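Local coordinates for tyrosine specific protein phosphatase, putative (Trypanosoma brucei, PDB 3M4U) that acts as a protein tyrosine phosphatase and life-cycle switch that dephosphorylates the nucleolar protein NOPP44/46, at residues P77-N82 with L107-E112; F39-K44 with E59-P64; P176-I179 with P185-R188; L117-T122 with G237-A242. One frame throughout, in Å; residues are numbered along the deposited sequence.

Contact 1: residues P77-N82 with L107-E112; sequences PYINGN and LETLSE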
loop_
_atom_site.group_PDB
_atom_site.type_symbol
_atom_site.label_atom_id
_atom_site.label_comp_id
_atom_site.label_asym_id
_atom_site.label_seq_id
_atom_site.Cartn_x
_atom_site.Cartn_y
_atom_site.Cartn_z
ATOM N N PRO A 77 3.328 -17.308 9.985
ATOM C CA PRO A 77 3.960 -16.186 9.269
ATOM C C PRO A 77 3.322 -14.848 9.654
ATOM O O PRO A 77 2.104 -14.747 9.734
ATOM C CB PRO A 77 3.664 -16.488 7.792
ATOM C CG PRO A 77 2.598 -17.589 7.810
ATOM C CD PRO A 77 2.846 -18.353 9.070
ATOM N N TYR A 78 4.143 -13.836 9.889
ATOM C CA TYR A 78 3.638 -12.528 10.276
ATOM C C TYR A 78 4.286 -11.404 9.460
ATOM O O TYR A 78 5.508 -11.362 9.355
ATOM C CB TYR A 78 3.920 -12.305 11.762
ATOM C CG TYR A 78 3.710 -10.891 12.201
ATOM C CD1 TYR A 78 2.457 -10.449 12.602
ATOM C CD2 TYR A 78 4.762 -9.986 12.214
ATOM C CE1 TYR A 78 2.262 -9.130 13.012
ATOM C CE2 TYR A 78 4.577 -8.668 12.623
ATOM C CZ TYR A 78 3.326 -8.249 13.017
ATOM O OH TYR A 78 3.136 -6.956 13.423
ATOM N N ILE A 79 3.487 -10.478 8.921
ATOM C CA ILE A 79 4.031 -9.380 8.097
ATOM C C ILE A 79 3.550 -7.986 8.491
ATOM O O ILE A 79 3.756 -7.016 7.742
ATOM C CB ILE A 79 3.670 -9.540 6.601
ATOM C CG1 ILE A 79 2.167 -9.317 6.399
ATOM C CG2 ILE A 79 4.117 -10.890 6.066
ATOM C CD1 ILE A 79 1.737 -9.453 4.969
ATOM N N ASN A 80 2.913 -7.877 9.652
ATOM C CA ASN A 80 2.289 -6.622 10.056
ATOM C C ASN A 80 1.442 -6.048 8.914
ATOM O O ASN A 80 1.633 -4.914 8.466
ATOM C CB ASN A 80 3.327 -5.609 10.554
ATOM C CG ASN A 80 2.689 -4.444 11.316
ATOM O OD1 ASN A 80 1.482 -4.236 11.241
ATOM N ND2 ASN A 80 3.496 -3.686 12.031
ATOM N N GLY A 81 0.506 -6.856 8.443
ATOM C CA GLY A 81 -0.348 -6.457 7.356
ATOM C C GLY A 81 -1.808 -6.673 7.676
ATOM O O GLY A 81 -2.162 -7.383 8.626
ATOM N N ASN A 82 -2.660 -6.062 6.861
ATOM C CA ASN A 82 -4.097 -6.209 7.024
ATOM C C ASN A 82 -4.772 -6.443 5.691
ATOM O O ASN A 82 -4.341 -5.912 4.657
ATOM C CB ASN A 82 -4.687 -4.978 7.729
ATOM C CG ASN A 82 -4.407 -4.976 9.222
ATOM O OD1 ASN A 82 -5.060 -5.694 9.981
ATOM N ND2 ASN A 82 -3.422 -4.193 9.647
ATOM N N LEU A 107 8.187 -13.051 2.151
ATOM C CA LEU A 107 8.340 -13.876 0.964
ATOM C C LEU A 107 7.486 -15.133 1.037
ATOM O O LEU A 107 6.891 -15.527 0.036
ATOM C CB LEU A 107 9.798 -14.272 0.782
ATOM C CG LEU A 107 10.763 -13.101 0.670
ATOM C CD1 LEU A 107 12.174 -13.647 0.499
ATOM C CD2 LEU A 107 10.349 -12.176 -0.486
ATOM N N GLU A 108 7.436 -15.769 2.209
ATOM C CA GLU A 108 6.716 -17.036 2.339
ATOM C C GLU A 108 5.248 -16.806 2.050
ATOM O O GLU A 108 4.579 -17.614 1.403
ATOM C CB GLU A 108 6.862 -17.639 3.739
ATOM C CG GLU A 108 5.701 -18.567 4.096
ATOM C CD GLU A 108 5.938 -19.393 5.360
ATOM O OE1 GLU A 108 6.883 -19.076 6.126
ATOM O OE2 GLU A 108 5.165 -20.360 5.585
ATOM N N THR A 109 4.756 -15.679 2.538
ATOM C CA THR A 109 3.359 -15.353 2.383
ATOM C C THR A 109 3.032 -15.139 0.910
ATOM O O THR A 109 2.066 -15.703 0.385
ATOM C CB THR A 109 2.994 -14.142 3.247
ATOM O OG1 THR A 109 3.047 -14.533 4.628
ATOM C CG2 THR A 109 1.599 -13.667 2.929
ATOM N N LEU A 110 3.860 -14.357 0.231
ATOM C CA LEU A 110 3.657 -14.153 -1.192
ATOM C C LEU A 110 3.527 -15.513 -1.917
ATOM O O LEU A 110 2.690 -15.670 -2.812
ATOM C CB LEU A 110 4.790 -13.312 -1.794
ATOM C CG LEU A 110 5.147 -11.965 -1.161
ATOM C CD1 LEU A 110 6.221 -11.271 -1.985
ATOM C CD2 LEU A 110 3.924 -11.064 -1.031
ATOM N N SER A 111 4.341 -16.494 -1.523
ATOM C CA SER A 111 4.284 -17.815 -2.154
ATOM C C SER A 111 3.065 -18.596 -1.686
ATOM O O SER A 111 2.261 -19.068 -2.496
ATOM C CB SER A 111 5.561 -18.614 -1.875
ATOM O OG SER A 111 5.487 -19.911 -2.440
ATOM N N GLU A 112 2.932 -18.717 -0.373
ATOM C CA GLU A 112 1.806 -19.411 0.237
ATOM C C GLU A 112 0.452 -18.913 -0.294
ATOM O O GLU A 112 -0.386 -19.712 -0.712
ATOM C CB GLU A 112 1.902 -19.305 1.770
ATOM C CG GLU A 112 0.562 -19.374 2.518
ATOM C CD GLU A 112 0.047 -20.793 2.745
ATOM O OE1 GLU A 112 -0.477 -21.053 3.852
ATOM O OE2 GLU A 112 0.158 -21.644 1.828
#
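T109, on helix 103-112, turns its side chain to P77 and I79 of the incoming chain 77-82. Its CB points to the loop and splits the side chain in two. The hydroxyl branch lies anti to the carbonyl carbon (chi1 -69°), where T109 OG1 stands 3.8 Å from P77 CB and 4.1 Å from I79 CG2. The methyl branch, T109 CG2, goes another way, toward the ring of Y62 in strand 61-62. P77 suits its place because its ring gives a compact apolar patch without a long side chain; P77 CG is also 4.4 Å from E108 OE2, a loose approach, and the other carboxylate oxygen, OE1, forms a salt bridge with R75. I79 offers its short CG2 branch to the threonine, the two side chains slanting past each other. No hydrogen bond passes between the segments. The hydroxyl is instead bonded to the carbonyl oxygen of D105, one turn back in its own helix. With its polar demand met there, T109 can present an oxygen to carbon neighbours at little cost, and the contact holds by van der Waals packing.

Contact 2: residues F39-K44 with E59-P64; sequences FTTSLK and ETIYPP
The tip of I61 rests against T41, and with S42 these three residues hold the surface buried between helix 40-44 and the chain 59-64. I61 gives up the most. Its CB points to the helix, CG1 lies anti to the backbone N (chi1 -156°) and chi2 is again extended, which carries the terminal methyl to full reach. There I61 CD1 lies 3.8 Å from T41 CB and 3.9 Å from T41 CG2, so one methyl sits against two neighbouring carbons of the threonine. T41 has its methyl, CG2, anti to the backbone N, leaving OG1 on a different branch from the carbon that touches the isoleucine; V65 packs on the same threonine. A beta-branched residue fits well here, with an apolar branch for the strand side and a polar one besides.

S42 contributes less, and through its backbone: S42 N is 4.5 Å from I61 CD1, at the limit of contact. Its side chain has other duties, for S42 OG is hydrogen-bonded to Y78 OH and to the backbone N of A56. The first turn of the helix is also held from near the other segment, since T41 N donates a hydrogen bond to the carboxylate of E58, just before E59. On the strand side, Y62 pairs through its backbone with G81. Between the two segments themselves there is no hydrogen bond. Their chemistry is methyl against methyl and methine, so it implies little directional preference across the contact; hydrogen bonds with neighbouring residues probably do more to set the direction.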
loop_
_atom_site.group_PDB
_atom_site.type_symbol
_atom_site.label_atom_id
_atom_site.label_comp_id
_atom_site.label_asym_id
_atom_site.label_seq_id
_atom_site.Cartn_x
_atom_site.Cartn_y
_atom_site.Cartn_z
ATOM N N PHE A 39 -4.479 -5.466 19.367
ATOM C CA PHE A 39 -3.240 -5.561 18.609
ATOM C C PHE A 39 -2.407 -6.752 19.068
ATOM O O PHE A 39 -1.178 -6.655 19.137
ATOM C CB PHE A 39 -2.419 -4.290 18.799
ATOM C CG PHE A 39 -2.924 -3.105 18.017
ATOM C CD1 PHE A 39 -3.150 -3.199 16.651
ATOM C CD2 PHE A 39 -3.124 -1.883 18.639
ATOM C CE1 PHE A 39 -3.588 -2.099 15.922
ATOM C CE2 PHE A 39 -3.556 -0.775 17.920
ATOM C CZ PHE A 39 -3.794 -0.888 16.554
ATOM N N THR A 40 -3.064 -7.875 19.360
ATOM C CA THR A 40 -2.414 -8.943 20.130
ATOM C C THR A 40 -1.270 -9.635 19.389
ATOM O O THR A 40 -0.132 -9.645 19.860
ATOM C CB THR A 40 -3.441 -9.971 20.681
ATOM O OG1 THR A 40 -4.227 -9.341 21.696
ATOM C CG2 THR A 40 -2.742 -11.187 21.288
ATOM N N THR A 41 -1.575 -10.210 18.233
ATOM C CA THR A 41 -0.568 -10.880 17.423
ATOM C C THR A 41 0.553 -9.921 17.007
ATOM O O THR A 41 1.733 -10.274 17.027
ATOM C CB THR A 41 -1.207 -11.489 16.184
ATOM O OG1 THR A 41 -2.214 -12.418 16.594
ATOM C CG2 THR A 41 -0.158 -12.194 15.311
ATOM N N SER A 42 0.186 -8.702 16.645
ATOM C CA SER A 42 1.192 -7.716 16.283
ATOM C C SER A 42 2.141 -7.439 17.454
ATOM O O SER A 42 3.349 -7.267 17.282
ATOM C CB SER A 42 0.515 -6.427 15.802
ATOM O OG SER A 42 1.407 -5.626 15.061
ATOM N N LEU A 43 1.596 -7.410 18.660
ATOM C CA LEU A 43 2.425 -7.115 19.823
ATOM C C LEU A 43 3.281 -8.311 20.234
ATOM O O LEU A 43 4.292 -8.155 20.916
ATOM C CB LEU A 43 1.571 -6.634 20.991
ATOM C CG LEU A 43 1.037 -5.216 20.811
ATOM C CD1 LEU A 43 -0.167 -4.976 21.705
ATOM C CD2 LEU A 43 2.133 -4.210 21.103
ATOM N N LYS A 44 2.875 -9.504 19.813
ATOM C CA LYS A 44 3.662 -10.694 20.106
ATOM C C LYS A 44 4.813 -10.799 19.105
ATOM O O LYS A 44 5.796 -11.514 19.332
ATOM C CB LYS A 44 2.792 -11.958 20.079
ATOM C CG LYS A 44 1.903 -12.113 21.285
ATOM C CD LYS A 44 1.169 -13.452 21.285
ATOM C CE LYS A 44 0.051 -13.476 20.248
ATOM N NZ LYS A 44 -0.767 -14.721 20.358
ATOM N N GLU A 59 -8.444 -8.043 13.998
ATOM C CA GLU A 59 -9.663 -8.472 13.323
ATOM C C GLU A 59 -9.491 -8.677 11.822
ATOM O O GLU A 59 -10.239 -9.445 11.211
ATOM C CB GLU A 59 -10.760 -7.439 13.591
ATOM C CG GLU A 59 -12.130 -7.746 13.000
ATOM C CD GLU A 59 -13.123 -6.601 13.219
ATOM O OE1 GLU A 59 -13.203 -5.699 12.347
ATOM O OE2 GLU A 59 -13.814 -6.597 14.266
ATOM N N THR A 60 -8.512 -7.987 11.233
ATOM C CA THR A 60 -8.311 -7.994 9.781
ATOM C C THR A 60 -6.890 -8.374 9.448
ATOM O O THR A 60 -6.477 -8.291 8.297
ATOM C CB THR A 60 -8.554 -6.608 9.156
ATOM O OG1 THR A 60 -7.863 -5.618 9.929
ATOM C CG2 THR A 60 -10.044 -6.276 9.114
ATOM N N ILE A 61 -6.139 -8.777 10.461
ATOM C CA ILE A 61 -4.743 -9.119 10.263
ATOM C C ILE A 61 -4.540 -10.116 9.117
ATOM O O ILE A 61 -5.346 -11.031 8.900
ATOM C CB ILE A 61 -4.128 -9.688 11.553
ATOM C CG1 ILE A 61 -2.612 -9.487 11.556
ATOM C CG2 ILE A 61 -4.518 -11.159 11.727
ATOM C CD1 ILE A 61 -1.949 -9.802 12.875
ATOM N N TYR A 62 -3.445 -9.932 8.391
ATOM C CA TYR A 62 -3.099 -10.801 7.278
ATOM C C TYR A 62 -1.605 -11.066 7.336
ATOM O O TYR A 62 -0.828 -10.155 7.642
ATOM C CB TYR A 62 -3.447 -10.120 5.953
ATOM C CG TYR A 62 -3.373 -11.019 4.729
ATOM C CD1 TYR A 62 -4.518 -11.580 4.190
ATOM C CD2 TYR A 62 -2.159 -11.286 4.106
ATOM C CE1 TYR A 62 -4.466 -12.390 3.063
ATOM C CE2 TYR A 62 -2.090 -12.106 2.980
ATOM C CZ TYR A 62 -3.250 -12.649 2.458
ATOM O OH TYR A 62 -3.200 -13.457 1.342
ATOM N N PRO A 63 -1.195 -12.320 7.080
ATOM C CA PRO A 63 -2.104 -13.462 6.904
ATOM C C PRO A 63 -2.856 -13.756 8.200
ATOM O O PRO A 63 -2.358 -13.407 9.272
ATOM C CB PRO A 63 -1.156 -14.631 6.576
ATOM C CG PRO A 63 0.174 -14.209 7.134
ATOM C CD PRO A 63 0.218 -12.709 6.919
ATOM N N PRO A 64 -4.045 -14.380 8.096
ATOM C CA PRO A 64 -4.914 -14.714 9.236
ATOM C C PRO A 64 -4.223 -15.685 10.192
ATOM O O PRO A 64 -3.463 -16.538 9.723
ATOM C CB PRO A 64 -6.114 -15.415 8.581
ATOM C CG PRO A 64 -6.031 -15.072 7.118
ATOM C CD PRO A 64 -4.580 -14.891 6.818
#

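Contact 3: residues P176-I179 with P185-R188; sequences PLVI and PMHR
I179 and H187 face each other as an antiparallel hydrogen-bonded pair, and with the buried V178 they make the tight part of this contact. I179 N donates to H187 O at 2.9 Å with an almost straight N-H (177°), and H187 N returns a bond to I179 O at 3.0 Å, more bent at 155°. The next pair, V178 with R188, is of the non-hydrogen-bonded kind; here the backbones come together through CA-H...O contacts, R188 CA to L177 O at 3.3 Å and V178 CA to H187 O at 3.5 Å. The side chains of I179 and H187 share one face of the sheet, packing on helix 103-112. There the branched isoleucine fills the buried part, while the histidine, nearer the surface, has its NE2 hydrogen-bonded to V115 O.

On the other face V178 is still well packed, and the looseness begins with its exposed neighbours M186 and R188. V178 puts CG1 anti to its backbone N, and M186 CB is 3.8 Å and M186 SD 4.0 Å from V178 CG1, the extended thioether chain slanting past the valine. R188 spans outward to a salt bridge with D159, a sensible use of a long charged residue at the exposed side of the hairpin. Toward P185, a water donates to both I179 O and P185 O, although its modelled distance to I179 O is short enough to be doubtful. Two consecutive antiparallel strands, 172-180 and 187-194, joined by a short connection, make a beta hairpin within the large mixed sheet of the phosphatase fold.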
loop_
_atom_site.group_PDB
_atom_site.type_symbol
_atom_site.label_atom_id
_atom_site.label_comp_id
_atom_site.label_asym_id
_atom_site.label_seq_id
_atom_site.Cartn_x
_atom_site.Cartn_y
_atom_site.Cartn_z
ATOM N N PRO A 176 10.025 -8.657 -12.187
ATOM C CA PRO A 176 9.459 -10.003 -12.105
ATOM C C PRO A 176 10.399 -10.880 -11.297
ATOM O O PRO A 176 11.601 -10.911 -11.573
ATOM C CB PRO A 176 9.390 -10.448 -13.573
ATOM C CG PRO A 176 9.412 -9.139 -14.378
ATOM C CD PRO A 176 10.306 -8.241 -13.574
ATOM N N LEU A 177 9.855 -11.574 -10.302
ATOM C CA LEU A 177 10.677 -12.319 -9.360
ATOM C C LEU A 177 10.183 -13.738 -9.237
ATOM O O LEU A 177 9.026 -14.029 -9.543
ATOM C CB LEU A 177 10.624 -11.669 -7.979
ATOM C CG LEU A 177 11.019 -10.197 -7.919
ATOM C CD1 LEU A 177 10.732 -9.622 -6.547
ATOM C CD2 LEU A 177 12.479 -10.027 -8.269
ATOM N N VAL A 178 11.058 -14.626 -8.780
ATOM C CA VAL A 178 10.623 -15.963 -8.407
ATOM C C VAL A 178 11.014 -16.256 -6.955
ATOM O O VAL A 178 12.167 -16.058 -6.550
ATOM C CB VAL A 178 11.169 -17.049 -9.365
ATOM C CG1 VAL A 178 10.354 -18.323 -9.227
ATOM C CG2 VAL A 178 11.137 -16.561 -10.810
ATOM N N ILE A 179 10.031 -16.708 -6.180
ATOM C CA ILE A 179 10.231 -17.076 -4.784
ATOM C C ILE A 179 10.257 -18.590 -4.654
ATOM O O ILE A 179 9.317 -19.268 -5.083
ATOM C CB ILE A 179 9.076 -16.577 -3.876
ATOM C CG1 ILE A 179 8.871 -15.063 -3.983
ATOM C CG2 ILE A 179 9.324 -16.958 -2.414
ATOM C CD1 ILE A 179 7.586 -14.594 -3.272
ATOM N N PRO A 185 6.431 -25.507 -4.699
ATOM C CA PRO A 185 6.687 -25.053 -6.071
ATOM C C PRO A 185 7.112 -23.577 -6.144
ATOM O O PRO A 185 6.712 -22.770 -5.294
ATOM C CB PRO A 185 5.326 -25.218 -6.752
ATOM C CG PRO A 185 4.562 -26.153 -5.889
ATOM C CD PRO A 185 5.028 -25.897 -4.498
ATOM N N MET A 186 7.923 -23.250 -7.150
ATOM C CA MET A 186 8.249 -21.870 -7.474
ATOM C C MET A 186 6.979 -21.050 -7.506
ATOM O O MET A 186 5.916 -21.553 -7.898
ATOM C CB MET A 186 8.863 -21.775 -8.869
ATOM C CG MET A 186 10.285 -22.263 -9.008
ATOM S SD MET A 186 10.866 -21.977 -10.696
ATOM C CE MET A 186 12.550 -22.597 -10.574
ATOM N N HIS A 187 7.090 -19.788 -7.100
ATOM C CA HIS A 187 5.998 -18.832 -7.270
ATOM C C HIS A 187 6.522 -17.564 -7.904
ATOM O O HIS A 187 7.422 -16.918 -7.369
ATOM C CB HIS A 187 5.315 -18.486 -5.949
ATOM C CG HIS A 187 4.217 -17.481 -6.099
ATOM N ND1 HIS A 187 3.037 -17.763 -6.757
ATOM C CD2 HIS A 187 4.128 -16.189 -5.699
ATOM C CE1 HIS A 187 2.269 -16.686 -6.758
ATOM N NE2 HIS A 187 2.906 -15.719 -6.119
ATOM N N ARG A 188 5.980 -17.221 -9.064
ATOM C CA ARG A 188 6.360 -15.963 -9.676
ATOM C C ARG A 188 5.452 -14.864 -9.160
ATOM O O ARG A 188 4.266 -15.085 -8.873
ATOM C CB ARG A 188 6.331 -16.019 -11.200
ATOM C CG ARG A 188 5.638 -17.214 -11.787
ATOM C CD ARG A 188 5.786 -17.213 -13.317
ATOM N NE ARG A 188 7.184 -17.172 -13.754
ATOM C CZ ARG A 188 7.778 -18.136 -14.453
ATOM N NH1 ARG A 188 7.085 -19.220 -14.800
ATOM N NH2 ARG A 188 9.058 -18.018 -14.806
HETATM O O HOH W 1 7.898 -20.742 -3.651
#

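Contact 4: residues L117-T122 with G237-A242; sequences LVVMLT and GTLIGA
No flat group takes part where V119 and L121 meet L239: the contact is made wholly of branched aliphatic side chains, with methyls in place of faces and edges. An aromatic neighbour, F209 of helix 206-217, packs on L239 together with L213 and I216. L239 reaches toward the strand with CG anti to the backbone N (chi1 180°), and its CD2 is the meeting point. L121 approaches with both methyls, CD1 and CD2 each 4.0 Å from L239 CD2, and CD1 lies as near to L239 CB. V119 adds a single methyl, CG1, 4.1 Å from L239 CD2, its side chain crossing the leucine at about a right angle. V119, in the strand, and L121, just after its end, both turn to the helix. Leucine suits the helix because its forked tip spans both neighbours in a fully buried place, while valine keeps the strand compact. The side chain of L121 is about 6 Å from a bound phosphate ion, probably from the crystallisation liquor. This is the helix-on-sheet packing of the tyrosine phosphatase fold, whose signature motif runs from the end of strand 225-228 into the first turn of helix 234-250, where R235 lies.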
loop_
_atom_site.group_PDB
_atom_site.type_symbol
_atom_site.label_atom_id
_atom_site.label_comp_id
_atom_site.label_asym_id
_atom_site.label_seq_id
_atom_site.Cartn_x
_atom_site.Cartn_y
_atom_site.Cartn_z
ATOM N N LEU A 117 0.700 -9.764 -7.623
ATOM C CA LEU A 117 1.211 -8.406 -7.682
ATOM C C LEU A 117 1.549 -7.848 -6.300
ATOM O O LEU A 117 0.759 -7.954 -5.361
ATOM C CB LEU A 117 0.205 -7.497 -8.387
ATOM C CG LEU A 117 0.603 -6.032 -8.575
ATOM C CD1 LEU A 117 1.901 -5.910 -9.380
ATOM C CD2 LEU A 117 -0.525 -5.260 -9.240
ATOM N N VAL A 118 2.742 -7.268 -6.200
ATOM C CA VAL A 118 3.180 -6.502 -5.032
ATOM C C VAL A 118 3.547 -5.084 -5.438
ATOM O O VAL A 118 4.388 -4.898 -6.314
ATOM C CB VAL A 118 4.435 -7.104 -4.412
ATOM C CG1 VAL A 118 5.148 -6.047 -3.558
ATOM C CG2 VAL A 118 4.071 -8.353 -3.611
ATOM N N VAL A 119 2.922 -4.089 -4.807
ATOM C CA VAL A 119 3.244 -2.685 -5.073
ATOM C C VAL A 119 3.962 -2.044 -3.880
ATOM O O VAL A 119 3.485 -2.130 -2.738
ATOM C CB VAL A 119 1.973 -1.859 -5.461
ATOM C CG1 VAL A 119 2.354 -0.442 -5.907
ATOM C CG2 VAL A 119 1.190 -2.559 -6.579
ATOM N N MET A 120 5.119 -1.434 -4.151
ATOM C CA MET A 120 5.975 -0.827 -3.122
ATOM C C MET A 120 6.093 0.683 -3.355
ATOM O O MET A 120 6.597 1.121 -4.410
ATOM C CB MET A 120 7.369 -1.466 -3.152
ATOM C CG MET A 120 8.428 -0.827 -2.239
ATOM S SD MET A 120 9.954 -1.808 -2.228
ATOM C CE MET A 120 10.986 -0.952 -1.035
ATOM N N LEU A 121 5.636 1.471 -2.377
ATOM C CA LEU A 121 5.505 2.919 -2.554
ATOM C C LEU A 121 6.633 3.685 -1.897
ATOM O O LEU A 121 6.542 4.903 -1.657
ATOM C CB LEU A 121 4.151 3.405 -2.031
ATOM C CG LEU A 121 3.005 2.641 -2.685
ATOM C CD1 LEU A 121 1.677 2.936 -2.011
ATOM C CD2 LEU A 121 2.956 2.961 -4.183
ATOM N N THR A 122 7.714 2.969 -1.619
ATOM C CA THR A 122 8.836 3.601 -0.945
ATOM C C THR A 122 10.191 3.244 -1.531
ATOM O O THR A 122 10.352 2.201 -2.178
ATOM C CB THR A 122 8.853 3.237 0.560
ATOM O OG1 THR A 122 9.843 4.030 1.231
ATOM C CG2 THR A 122 9.150 1.733 0.753
ATOM N N GLY A 237 -2.487 3.533 2.053
ATOM C CA GLY A 237 -3.907 3.816 2.086
ATOM C C GLY A 237 -4.333 4.823 1.038
ATOM O O GLY A 237 -5.445 4.734 0.511
ATOM N N THR A 238 -3.467 5.792 0.738
ATOM C CA THR A 238 -3.791 6.791 -0.279
ATOM C C THR A 238 -4.063 6.126 -1.623
ATOM O O THR A 238 -5.072 6.418 -2.260
ATOM C CB THR A 238 -2.696 7.842 -0.441
ATOM O OG1 THR A 238 -2.576 8.584 0.775
ATOM C CG2 THR A 238 -3.038 8.804 -1.595
ATOM N N LEU A 239 -3.180 5.205 -2.018
ATOM C CA LEU A 239 -3.263 4.480 -3.298
ATOM C C LEU A 239 -4.479 3.585 -3.385
ATOM O O LEU A 239 -5.180 3.563 -4.404
ATOM C CB LEU A 239 -2.005 3.626 -3.529
ATOM C CG LEU A 239 -2.026 2.835 -4.845
ATOM C CD1 LEU A 239 -2.154 3.761 -6.058
ATOM C CD2 LEU A 239 -0.805 1.926 -4.986
ATOM N N ILE A 240 -4.718 2.838 -2.308
ATOM C CA ILE A 240 -5.851 1.934 -2.234
ATOM C C ILE A 240 -7.141 2.754 -2.265
ATOM O O ILE A 240 -8.057 2.469 -3.054
ATOM C CB ILE A 240 -5.778 1.024 -0.983
ATOM C CG1 ILE A 240 -4.603 0.043 -1.105
ATOM C CG2 ILE A 240 -7.067 0.246 -0.794
ATOM C CD1 ILE A 240 -4.525 -0.980 0.025
ATOM N N GLY A 241 -7.199 3.787 -1.429
ATOM C CA GLY A 241 -8.295 4.748 -1.475
ATOM C C GLY A 241 -8.596 5.323 -2.866
ATOM O O GLY A 241 -9.745 5.324 -3.296
ATOM N N ALA A 242 -7.579 5.821 -3.567
ATOM C CA ALA A 242 -7.778 6.354 -4.909
ATOM C C ALA A 242 -8.344 5.298 -5.869
ATOM O O ALA A 242 -9.269 5.580 -6.628
ATOM C CB ALA A 242 -6.472 6.943 -5.457
#

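Overall arrangement
All four contacts reach the same large mixed sheet. Along the chain contact 2 closes first, then contact 1; contact 4 opens next, and contact 3 forms and closes before helix 234-250 returns to complete contact 4. Contacts 1 and 2 lie about 12 Å apart between centres, joined by neighbouring strands 61-62 and 81-84. Helix 103-112 links contact 1 to contact 3, about 14 Å away between centres, through L110 on I179, and to contact 4 through L110 on V118. The centre of contact 4 lies about 3 Å from the centre of the chain, that of contact 3 about 21 Å. Thus a central core near the signature motif is connected outward to the hairpin and to the segments 39-44 and 59-64.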